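Local structure of putative PII-like nitrogen regulatory protein (Shewanella baltica, 3CE8) at residues A[25-30]-A[109-114]; A[30-35]-A[75-80]; A[49-54]-A[79-84]. The protein is of unknown function but, as a DUF3240 family protein with a PII-like trimeric architecture, may act in nitrogen regulation. All blocks are in the same frame, centred on the assembly; numbering follows the deposited sequence.

Contact 1: residues A[25-30]-A[109-114]; sequences LLVLIA and WIMPIY
Val27 lies across the indole of Trp109. Its CB sits over the five-membered ring, 3.8 Å from the centroid and 20° off the normal, a CH-pi contact, while CG1 leans past it toward the six-membered ring, 3.5 Å from Trp109 CZ2. The indole is brought over its neighbour by a chi1 of 60°, which wedges CG between the backbone N and the carbonyl carbon. Its far end meets Ile29, whose CG1 is 3.7 Å from Trp109 CH2, and CG of the selenomethionine Met111 lies at the ring edge, in plane. Beneath these side chains, strands 25-30 and 109-112 form a regular antiparallel ladder. Leu25 and Met111 make one hydrogen-bonded pair and Val27 and Trp109 the next, the shortest bond being Val27 N to Trp109 O at 2.7 Å. Leu26 and Ile110, the non-hydrogen-bonded pair between them, turn to the reverse face, where Leu26 CD1 meets Ile110 CG1 at 3.9 Å. Past the strand end, Ile113 CD1 reaches Leu25 CB at 4.1 Å. In the next shell, Leu93, Leu94 and Leu97 of helix 90-100 pack on Leu26, and strand 74-86 pairs with the opposite edge of strand 23-31. Trp109 and Ile110 continue the sheet into a strand of the second subunit, and Met111 packs on Met111 of the third. The contact therefore joins polar backbone bonding to side-chain packing without a polar bond; Trp109 NE1, buried with no partner in the model, implies that the indole is placed by its carbon surface and not by its N-H.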
loop_
_atom_site.group_PDB
_atom_site.type_symbol
_atom_site.label_atom_id
_atom_site.label_comp_id
_atom_site.label_asym_id
_atom_site.label_seq_id
_atom_site.Cartn_x
_atom_site.Cartn_y
_atom_site.Cartn_z
ATOM N N LEU A 25 -9.700 3.175 -2.631
ATOM C CA LEU A 25 -8.386 3.369 -3.232
ATOM C C LEU A 25 -8.154 2.519 -4.476
ATOM O O LEU A 25 -8.243 1.321 -4.415
ATOM C CB LEU A 25 -7.312 3.033 -2.174
ATOM C CG LEU A 25 -5.864 3.384 -2.490
ATOM C CD1 LEU A 25 -5.744 4.906 -2.512
ATOM C CD2 LEU A 25 -4.869 2.712 -1.496
ATOM N N LEU A 26 -7.894 3.145 -5.604
ATOM C CA LEU A 26 -7.513 2.389 -6.800
ATOM C C LEU A 26 -6.019 2.280 -6.842
ATOM O O LEU A 26 -5.315 3.274 -6.713
ATOM C CB LEU A 26 -7.972 3.069 -8.095
ATOM C CG LEU A 26 -7.474 2.462 -9.409
ATOM C CD1 LEU A 26 -8.048 1.074 -9.679
ATOM C CD2 LEU A 26 -7.901 3.422 -10.482
ATOM N N VAL A 27 -5.552 1.048 -6.932
ATOM C CA VAL A 27 -4.114 0.765 -7.085
ATOM C C VAL A 27 -3.951 0.164 -8.458
ATOM O O VAL A 27 -4.642 -0.788 -8.852
ATOM C CB VAL A 27 -3.537 -0.208 -6.049
ATOM C CG1 VAL A 27 -2.060 -0.459 -6.370
ATOM C CG2 VAL A 27 -3.734 0.353 -4.637
ATOM N N LEU A 28 -3.027 0.767 -9.180
ATOM C CA LEU A 28 -2.781 0.473 -10.607
ATOM C C LEU A 28 -1.296 0.292 -10.872
ATOM O O LEU A 28 -0.497 1.154 -10.526
ATOM C CB LEU A 28 -3.347 1.654 -11.418
ATOM C CG LEU A 28 -3.108 1.723 -12.918
ATOM C CD1 LEU A 28 -3.843 0.614 -13.674
ATOM C CD2 LEU A 28 -3.561 3.093 -13.380
ATOM N N ILE A 29 -0.939 -0.865 -11.428
ATOM C CA ILE A 29 0.459 -1.198 -11.746
ATOM C C ILE A 29 0.635 -1.007 -13.240
ATOM O O ILE A 29 0.288 -1.872 -14.039
ATOM C CB ILE A 29 0.843 -2.633 -11.310
ATOM C CG1 ILE A 29 0.487 -2.842 -9.837
ATOM C CG2 ILE A 29 2.306 -2.903 -11.530
ATOM C CD1 ILE A 29 0.969 -1.725 -8.956
ATOM N N ALA A 30 1.191 0.155 -13.569
ATOM C CA ALA A 30 1.368 0.660 -14.924
ATOM C C ALA A 30 2.781 0.558 -15.417
ATOM O O ALA A 30 3.766 0.708 -14.687
ATOM C CB ALA A 30 0.918 2.120 -14.990
ATOM N N TRP A 109 -6.266 -3.013 -8.663
ATOM C CA TRP A 109 -7.140 -3.441 -7.584
ATOM C C TRP A 109 -7.672 -2.253 -6.814
ATOM O O TRP A 109 -7.147 -1.175 -6.894
ATOM C CB TRP A 109 -6.544 -4.532 -6.691
ATOM C CG TRP A 109 -5.313 -4.184 -6.025
ATOM C CD1 TRP A 109 -5.167 -3.653 -4.779
ATOM C CD2 TRP A 109 -3.993 -4.371 -6.546
ATOM N NE1 TRP A 109 -3.809 -3.467 -4.495
ATOM C CE2 TRP A 109 -3.076 -3.888 -5.567
ATOM C CE3 TRP A 109 -3.493 -4.881 -7.757
ATOM C CZ2 TRP A 109 -1.704 -3.902 -5.757
ATOM C CZ3 TRP A 109 -2.108 -4.897 -7.947
ATOM C CH2 TRP A 109 -1.233 -4.408 -6.945
ATOM N N ILE A 110 -8.823 -2.468 -6.187
ATOM C CA ILE A 110 -9.558 -1.420 -5.460
ATOM C C ILE A 110 -9.757 -1.906 -4.063
ATOM O O ILE A 110 -10.165 -3.045 -3.826
ATOM C CB ILE A 110 -10.955 -1.097 -6.107
ATOM C CG1 ILE A 110 -10.791 -0.698 -7.599
ATOM C CG2 ILE A 110 -11.636 -0.005 -5.314
ATOM C CD1 ILE A 110 -12.055 -0.302 -8.286
HETATM N N MSE A 111 -9.401 -1.048 -3.125
HETATM C CA MSE A 111 -9.450 -1.410 -1.711
HETATM C C MSE A 111 -10.308 -0.457 -0.955
HETATM O O MSE A 111 -10.398 0.713 -1.296
HETATM C CB MSE A 111 -8.060 -1.352 -1.110
HETATM C CG MSE A 111 -7.060 -2.005 -2.021
HETATM SE SE MSE A 111 -5.300 -2.133 -1.293
HETATM C CE MSE A 111 -5.696 -3.419 0.055
ATOM N N PRO A 112 -10.934 -0.961 0.091
ATOM C CA PRO A 112 -11.749 -0.099 0.878
ATOM C C PRO A 112 -10.928 0.731 1.821
ATOM O O PRO A 112 -9.826 0.331 2.260
ATOM C CB PRO A 112 -12.620 -1.076 1.656
ATOM C CG PRO A 112 -11.795 -2.285 1.785
ATOM C CD PRO A 112 -10.909 -2.339 0.596
ATOM N N ILE A 113 -11.499 1.904 2.078
ATOM C CA ILE A 113 -10.994 2.933 3.001
ATOM C C ILE A 113 -12.029 3.167 4.073
ATOM O O ILE A 113 -13.174 3.434 3.765
ATOM C CB ILE A 113 -10.825 4.280 2.313
ATOM C CG1 ILE A 113 -9.717 4.204 1.279
ATOM C CG2 ILE A 113 -10.543 5.359 3.353
ATOM C CD1 ILE A 113 -8.568 3.391 1.753
ATOM N N TYR A 114 -11.633 3.089 5.328
ATOM C CA TYR A 114 -12.602 3.317 6.408
ATOM C C TYR A 114 -12.818 4.796 6.550
ATOM O O TYR A 114 -13.901 5.296 6.778
ATOM C CB TYR A 114 -12.074 2.921 7.760
ATOM C CG TYR A 114 -12.253 1.499 8.171
ATOM C CD1 TYR A 114 -13.315 0.738 7.707
ATOM C CD2 TYR A 114 -11.447 0.967 9.164
ATOM C CE1 TYR A 114 -13.512 -0.581 8.174
ATOM C CE2 TYR A 114 -11.627 -0.320 9.641
ATOM C CZ TYR A 114 -12.657 -1.089 9.165
ATOM O OH TYR A 114 -12.752 -2.372 9.702
#

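Contact 2: residues A[30-35]-A[75-80]; sequences AQNDIK and YREFCK
Lys35 runs out with CG anti to its backbone N (chi1 170°) and CD anti to CA (chi2 163°), which lays CD beside the sulfur of Cys79, 3.5 Å from SG; the bend at chi3 comes only beyond that contact. Asn32, with CG anti to its own carbonyl carbon (chi1 -74°), swings its amide back to the strand: OD1 comes 3.6 Å from Cys79 CB, and ND2 lies 3.4 Å from Glu77 O at an angle too poor for a hydrogen bond. What fastens the two segments is the backbone pair Ala30 with Cys79, whose N-H groups bond each other's carbonyl oxygens, at 2.9 Å from Ala30 N to Cys79 O and 2.8 Å from Cys79 N to Ala30 O. Ala30 O also meets the side chain of Phe78, 3.3 Å from CB and near the plane of the ring at its edge, while CG of Arg76, on the same strand, rests over one face. On its outer side strand 74-86 pairs with strand 50-60, through Phe78 with Ile56 among others. Here strand 23-31 leaves its neighbour and, with Ile34 in the N-cap position, turns into helix 35-42, the first step of the beta-alpha-beta crossover of a ferredoxin-like fold.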
loop_
_atom_site.group_PDB
_atom_site.type_symbol
_atom_site.label_atom_id
_atom_site.label_comp_id
_atom_site.label_asym_id
_atom_site.label_seq_id
_atom_site.Cartn_x
_atom_site.Cartn_y
_atom_site.Cartn_z
ATOM N N ALA A 30 1.191 0.155 -13.569
ATOM C CA ALA A 30 1.368 0.660 -14.924
ATOM C C ALA A 30 2.781 0.558 -15.417
ATOM O O ALA A 30 3.766 0.708 -14.687
ATOM C CB ALA A 30 0.918 2.120 -14.990
ATOM N N GLN A 31 2.873 0.353 -16.710
ATOM C CA GLN A 31 4.180 0.232 -17.349
ATOM C C GLN A 31 4.741 1.630 -17.440
ATOM O O GLN A 31 4.005 2.591 -17.530
ATOM C CB GLN A 31 4.052 -0.445 -18.706
ATOM C CG GLN A 31 2.984 -1.553 -18.684
ATOM C CD GLN A 31 3.112 -2.507 -19.832
ATOM O OE1 GLN A 31 4.212 -2.984 -20.126
ATOM N NE2 GLN A 31 1.982 -2.829 -20.473
ATOM N N ASN A 32 6.053 1.732 -17.365
ATOM C CA ASN A 32 6.727 3.042 -17.322
ATOM C C ASN A 32 6.467 3.948 -18.514
ATOM O O ASN A 32 6.524 5.166 -18.386
ATOM C CB ASN A 32 8.241 2.903 -17.064
ATOM C CG ASN A 32 8.553 2.525 -15.599
ATOM O OD1 ASN A 32 7.795 2.849 -14.673
ATOM N ND2 ASN A 32 9.685 1.860 -15.392
ATOM N N ASP A 33 6.115 3.355 -19.644
ATOM C CA ASP A 33 5.886 4.130 -20.878
ATOM C C ASP A 33 4.541 4.891 -20.934
ATOM O O ASP A 33 4.449 5.963 -21.549
ATOM C CB ASP A 33 6.133 3.287 -22.146
ATOM C CG ASP A 33 5.255 2.057 -22.231
ATOM O OD1 ASP A 33 4.280 1.957 -21.452
ATOM O OD2 ASP A 33 5.543 1.191 -23.087
ATOM N N ILE A 34 3.521 4.368 -20.268
ATOM C CA ILE A 34 2.187 5.028 -20.280
ATOM C C ILE A 34 1.989 5.834 -19.012
ATOM O O ILE A 34 0.900 6.327 -18.730
ATOM C CB ILE A 34 0.976 4.062 -20.451
ATOM C CG1 ILE A 34 0.960 3.010 -19.335
ATOM C CG2 ILE A 34 0.975 3.448 -21.822
ATOM C CD1 ILE A 34 -0.332 2.187 -19.245
ATOM N N LYS A 35 3.082 5.977 -18.282
ATOM C CA LYS A 35 3.110 6.692 -16.988
ATOM C C LYS A 35 2.594 8.136 -17.094
ATOM O O LYS A 35 1.730 8.585 -16.322
ATOM C CB LYS A 35 4.545 6.651 -16.398
ATOM C CG LYS A 35 4.800 7.557 -15.175
ATOM C CD LYS A 35 6.080 7.180 -14.365
ATOM C CE LYS A 35 7.397 7.461 -15.093
ATOM N NZ LYS A 35 8.585 6.996 -14.300
ATOM N N TYR A 75 9.998 -10.887 -14.850
ATOM C CA TYR A 75 9.849 -9.701 -13.996
ATOM C C TYR A 75 10.413 -8.400 -14.564
ATOM O O TYR A 75 11.164 -8.375 -15.545
ATOM C CB TYR A 75 10.540 -9.956 -12.665
ATOM C CG TYR A 75 12.010 -9.656 -12.739
ATOM C CD1 TYR A 75 12.444 -8.342 -12.793
ATOM C CD2 TYR A 75 12.957 -10.685 -12.775
ATOM C CE1 TYR A 75 13.789 -8.056 -12.864
ATOM C CE2 TYR A 75 14.296 -10.420 -12.849
ATOM C CZ TYR A 75 14.717 -9.111 -12.894
ATOM O OH TYR A 75 16.078 -8.879 -12.973
ATOM N N ARG A 76 10.096 -7.329 -13.860
ATOM C CA ARG A 76 10.434 -5.974 -14.301
ATOM C C ARG A 76 9.968 -4.844 -13.379
ATOM O O ARG A 76 9.373 -5.064 -12.334
ATOM C CB ARG A 76 9.873 -5.756 -15.718
ATOM C CG ARG A 76 9.335 -4.336 -16.052
ATOM C CD ARG A 76 9.210 -4.011 -17.593
ATOM N NE ARG A 76 8.176 -4.762 -18.327
ATOM C CZ ARG A 76 7.666 -5.943 -17.964
ATOM N NH1 ARG A 76 8.111 -6.590 -16.890
ATOM N NH2 ARG A 76 6.723 -6.509 -18.709
ATOM N N GLU A 77 10.217 -3.624 -13.829
ATOM C CA GLU A 77 9.932 -2.398 -13.066
ATOM C C GLU A 77 8.741 -1.603 -13.588
ATOM O O GLU A 77 8.619 -1.299 -14.774
ATOM C CB GLU A 77 11.170 -1.486 -13.048
ATOM C CG GLU A 77 11.068 -0.268 -12.122
ATOM C CD GLU A 77 11.446 -0.596 -10.665
ATOM O OE1 GLU A 77 12.191 -1.583 -10.451
ATOM O OE2 GLU A 77 11.028 0.139 -9.736
ATOM N N PHE A 78 7.871 -1.260 -12.653
ATOM C CA PHE A 78 6.647 -0.511 -12.950
ATOM C C PHE A 78 6.443 0.693 -12.074
ATOM O O PHE A 78 7.105 0.949 -11.078
ATOM C CB PHE A 78 5.378 -1.370 -12.770
ATOM C CG PHE A 78 5.401 -2.676 -13.506
ATOM C CD1 PHE A 78 6.020 -3.784 -12.954
ATOM C CD2 PHE A 78 4.771 -2.811 -14.719
ATOM C CE1 PHE A 78 6.040 -4.992 -13.608
ATOM C CE2 PHE A 78 4.789 -4.022 -15.387
ATOM C CZ PHE A 78 5.422 -5.107 -14.827
ATOM N N CYS A 79 5.404 1.374 -12.456
ATOM C CA CYS A 79 4.976 2.551 -11.773
ATOM C C CYS A 79 3.675 2.212 -11.072
ATOM O O CYS A 79 2.735 1.736 -11.679
ATOM C CB CYS A 79 4.810 3.686 -12.785
ATOM S SG CYS A 79 4.329 5.270 -12.047
ATOM N N LYS A 80 3.654 2.439 -9.771
ATOM C CA LYS A 80 2.490 2.158 -8.958
ATOM C C LYS A 80 1.827 3.444 -8.508
ATOM O O LYS A 80 2.369 4.264 -7.732
ATOM C CB LYS A 80 2.869 1.291 -7.754
ATOM C CG LYS A 80 1.742 0.912 -6.781
ATOM C CD LYS A 80 2.370 0.351 -5.489
ATOM C CE LYS A 80 1.414 -0.027 -4.388
ATOM N NZ LYS A 80 2.145 -0.385 -3.122
#

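Contact 3: residues A[49-54]-A[79-84]; sequences SGFSLG and CKFEIM. With EDO (1,2-ethanediol), chain E.
Phe81 carries Leu53 over one face of its ring, CB lying 4.2 Å from the centroid and 24° off the normal, a CH-pi contact, while CD2 of Leu53 touches Phe81 CE2 at 3.6 Å. At the ring edge, near its plane, comes Phe51, its CD2 4.1 Å from Phe81 CD2; Phe51, Leu53 and Phe81 all point the same way. Helix 35-42 packs on this side of the sheet, with Ile38 and Val39 against Phe81. Ser52, Lys80 and Glu82 occupy the other side, where Ser52 OG is 3.6 Å from Glu82 CB and a long, weak salt bridge runs along the strand between Lys80 NZ and Glu82 OE2. Two hydrogen-bonded pairs, Ser52 with Glu82 and Gly54 with Lys80, hold the strands; Lys80 N to Gly54 O is the shortest bond, at 2.6 Å. Toward Gly50 and Met84 bridges take over. One water accepts from Ser49 N and donates to Gly50 O and Met84 O, the latter at 2.8 Å. An ethanediol, probably from the crystallisation liquor, donates through O2 to Gly50 O (2.6 Å) and accepts weakly there from Met84 N; its O1 adds a second bond to Glu82 O. Residues 50-53 also pair with a strand of the third subunit. The contact thus separates an apolar, largely aromatic side facing the helix from one carrying Ser52, Lys80 and Glu82, where the Lys80 ammonium, near Glu82 and a phosphate probably from the same liquor, probably stays charged.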
loop_
_atom_site.group_PDB
_atom_site.type_symbol
_atom_site.label_atom_id
_atom_site.label_comp_id
_atom_site.label_asym_id
_atom_site.label_seq_id
_atom_site.Cartn_x
_atom_site.Cartn_y
_atom_site.Cartn_z
ATOM N N SER A 49 -8.878 14.561 -5.987
ATOM C CA SER A 49 -8.307 15.694 -5.211
ATOM C C SER A 49 -6.786 15.652 -5.228
ATOM O O SER A 49 -6.110 16.616 -4.854
ATOM C CB SER A 49 -8.816 15.675 -3.757
ATOM O OG SER A 49 -8.546 14.397 -3.150
ATOM N N GLY A 50 -6.287 14.533 -5.717
ATOM C CA GLY A 50 -4.857 14.256 -5.798
ATOM C C GLY A 50 -4.631 12.759 -5.896
ATOM O O GLY A 50 -5.560 11.973 -5.747
ATOM N N PHE A 51 -3.397 12.382 -6.215
ATOM C CA PHE A 51 -2.954 10.952 -6.298
ATOM C C PHE A 51 -1.483 10.813 -6.027
ATOM O O PHE A 51 -0.755 11.794 -5.989
ATOM C CB PHE A 51 -3.263 10.300 -7.648
ATOM C CG PHE A 51 -2.654 11.012 -8.828
ATOM C CD1 PHE A 51 -3.289 12.103 -9.400
ATOM C CD2 PHE A 51 -1.443 10.591 -9.363
ATOM C CE1 PHE A 51 -2.715 12.766 -10.461
ATOM C CE2 PHE A 51 -0.870 11.254 -10.433
ATOM C CZ PHE A 51 -1.505 12.334 -10.984
ATOM N N SER A 52 -1.061 9.572 -5.855
ATOM C CA SER A 52 0.351 9.304 -5.600
ATOM C C SER A 52 0.885 8.259 -6.529
ATOM O O SER A 52 0.158 7.458 -7.092
ATOM C CB SER A 52 0.599 8.833 -4.171
ATOM O OG SER A 52 0.471 7.424 -4.051
ATOM N N LEU A 53 2.188 8.281 -6.689
ATOM C CA LEU A 53 2.848 7.283 -7.531
ATOM C C LEU A 53 4.253 6.962 -7.085
ATOM O O LEU A 53 5.007 7.809 -6.665
ATOM C CB LEU A 53 2.850 7.716 -8.989
ATOM C CG LEU A 53 3.762 8.812 -9.456
ATOM C CD1 LEU A 53 5.095 8.174 -9.725
ATOM C CD2 LEU A 53 3.208 9.403 -10.728
ATOM N N GLY A 54 4.555 5.686 -7.134
ATOM C CA GLY A 54 5.869 5.215 -6.767
ATOM C C GLY A 54 6.360 4.083 -7.633
ATOM O O GLY A 54 5.593 3.400 -8.292
ATOM N N CYS A 79 5.404 1.374 -12.456
ATOM C CA CYS A 79 4.976 2.551 -11.773
ATOM C C CYS A 79 3.675 2.212 -11.072
ATOM O O CYS A 79 2.735 1.736 -11.679
ATOM C CB CYS A 79 4.810 3.686 -12.785
ATOM S SG CYS A 79 4.329 5.270 -12.047
ATOM N N LYS A 80 3.654 2.439 -9.771
ATOM C CA LYS A 80 2.490 2.158 -8.958
ATOM C C LYS A 80 1.827 3.444 -8.508
ATOM O O LYS A 80 2.369 4.264 -7.732
ATOM C CB LYS A 80 2.869 1.291 -7.754
ATOM C CG LYS A 80 1.742 0.912 -6.781
ATOM C CD LYS A 80 2.370 0.351 -5.489
ATOM C CE LYS A 80 1.414 -0.027 -4.388
ATOM N NZ LYS A 80 2.145 -0.385 -3.122
ATOM N N PHE A 81 0.617 3.555 -9.032
ATOM C CA PHE A 81 -0.285 4.661 -8.777
ATOM C C PHE A 81 -1.285 4.260 -7.727
ATOM O O PHE A 81 -1.779 3.137 -7.710
ATOM C CB PHE A 81 -1.102 5.019 -10.033
ATOM C CG PHE A 81 -0.315 5.743 -11.129
ATOM C CD1 PHE A 81 0.362 5.034 -12.107
ATOM C CD2 PHE A 81 -0.305 7.131 -11.198
ATOM C CE1 PHE A 81 1.047 5.699 -13.097
ATOM C CE2 PHE A 81 0.396 7.792 -12.181
ATOM C CZ PHE A 81 1.063 7.085 -13.131
ATOM N N GLU A 82 -1.569 5.202 -6.850
ATOM C CA GLU A 82 -2.627 5.051 -5.855
ATOM C C GLU A 82 -3.516 6.272 -5.943
ATOM O O GLU A 82 -3.054 7.418 -5.817
ATOM C CB GLU A 82 -2.064 4.853 -4.450
ATOM C CG GLU A 82 -1.341 3.532 -4.314
ATOM C CD GLU A 82 -0.997 3.149 -2.888
ATOM O OE1 GLU A 82 -1.221 3.918 -1.930
ATOM O OE2 GLU A 82 -0.515 2.028 -2.726
ATOM N N ILE A 83 -4.788 5.983 -6.201
ATOM C CA ILE A 83 -5.813 6.982 -6.469
ATOM C C ILE A 83 -7.093 6.830 -5.653
ATOM O O ILE A 83 -7.949 5.983 -5.887
ATOM C CB ILE A 83 -6.185 6.946 -7.969
ATOM C CG1 ILE A 83 -4.904 6.979 -8.810
ATOM C CG2 ILE A 83 -7.161 8.084 -8.363
ATOM C CD1 ILE A 83 -5.055 6.207 -10.053
HETATM N N MSE A 84 -7.171 7.691 -4.666
HETATM C CA MSE A 84 -8.329 7.787 -3.798
HETATM C C MSE A 84 -9.405 8.469 -4.627
HETATM O O MSE A 84 -9.154 9.476 -5.305
HETATM C CB MSE A 84 -8.040 8.606 -2.531
HETATM C CG MSE A 84 -9.192 8.602 -1.549
HETATM SE SE MSE A 84 -9.289 6.902 -0.655
HETATM C CE MSE A 84 -7.489 6.862 0.061
HETATM C C1 EDO E . -3.943 8.904 -2.715
HETATM O O1 EDO E . -2.572 8.933 -3.126
HETATM C C2 EDO E . -4.516 10.305 -2.595
HETATM O O2 EDO E . -5.330 10.324 -3.751
HETATM O O HOH W 1 -8.418 12.131 -4.591
#

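All three contacts belong to one antiparallel sheet. Contact 1 ties central strand 23-31 to outer strand 106-112, contact 3 ties central strand 74-86 to outer strand 50-60, and contact 2 joins the two central strands where the first leaves the sheet. Contacts 1 and 3 are buried, bonded over several residues, and carry the sheet into neighbouring subunits at its two outer strands. Contact 2 is only partly buried, with a single firm backbone pair. The central strands are also bonded between contacts 1 and 3, Leu26 O to Ile83 N. Contact 3 holds a long, weak ion pair along one strand; contact 2 has charged and amide side chains with no salt bridge between its segments, whereas contact 1 relies on packing round one indole.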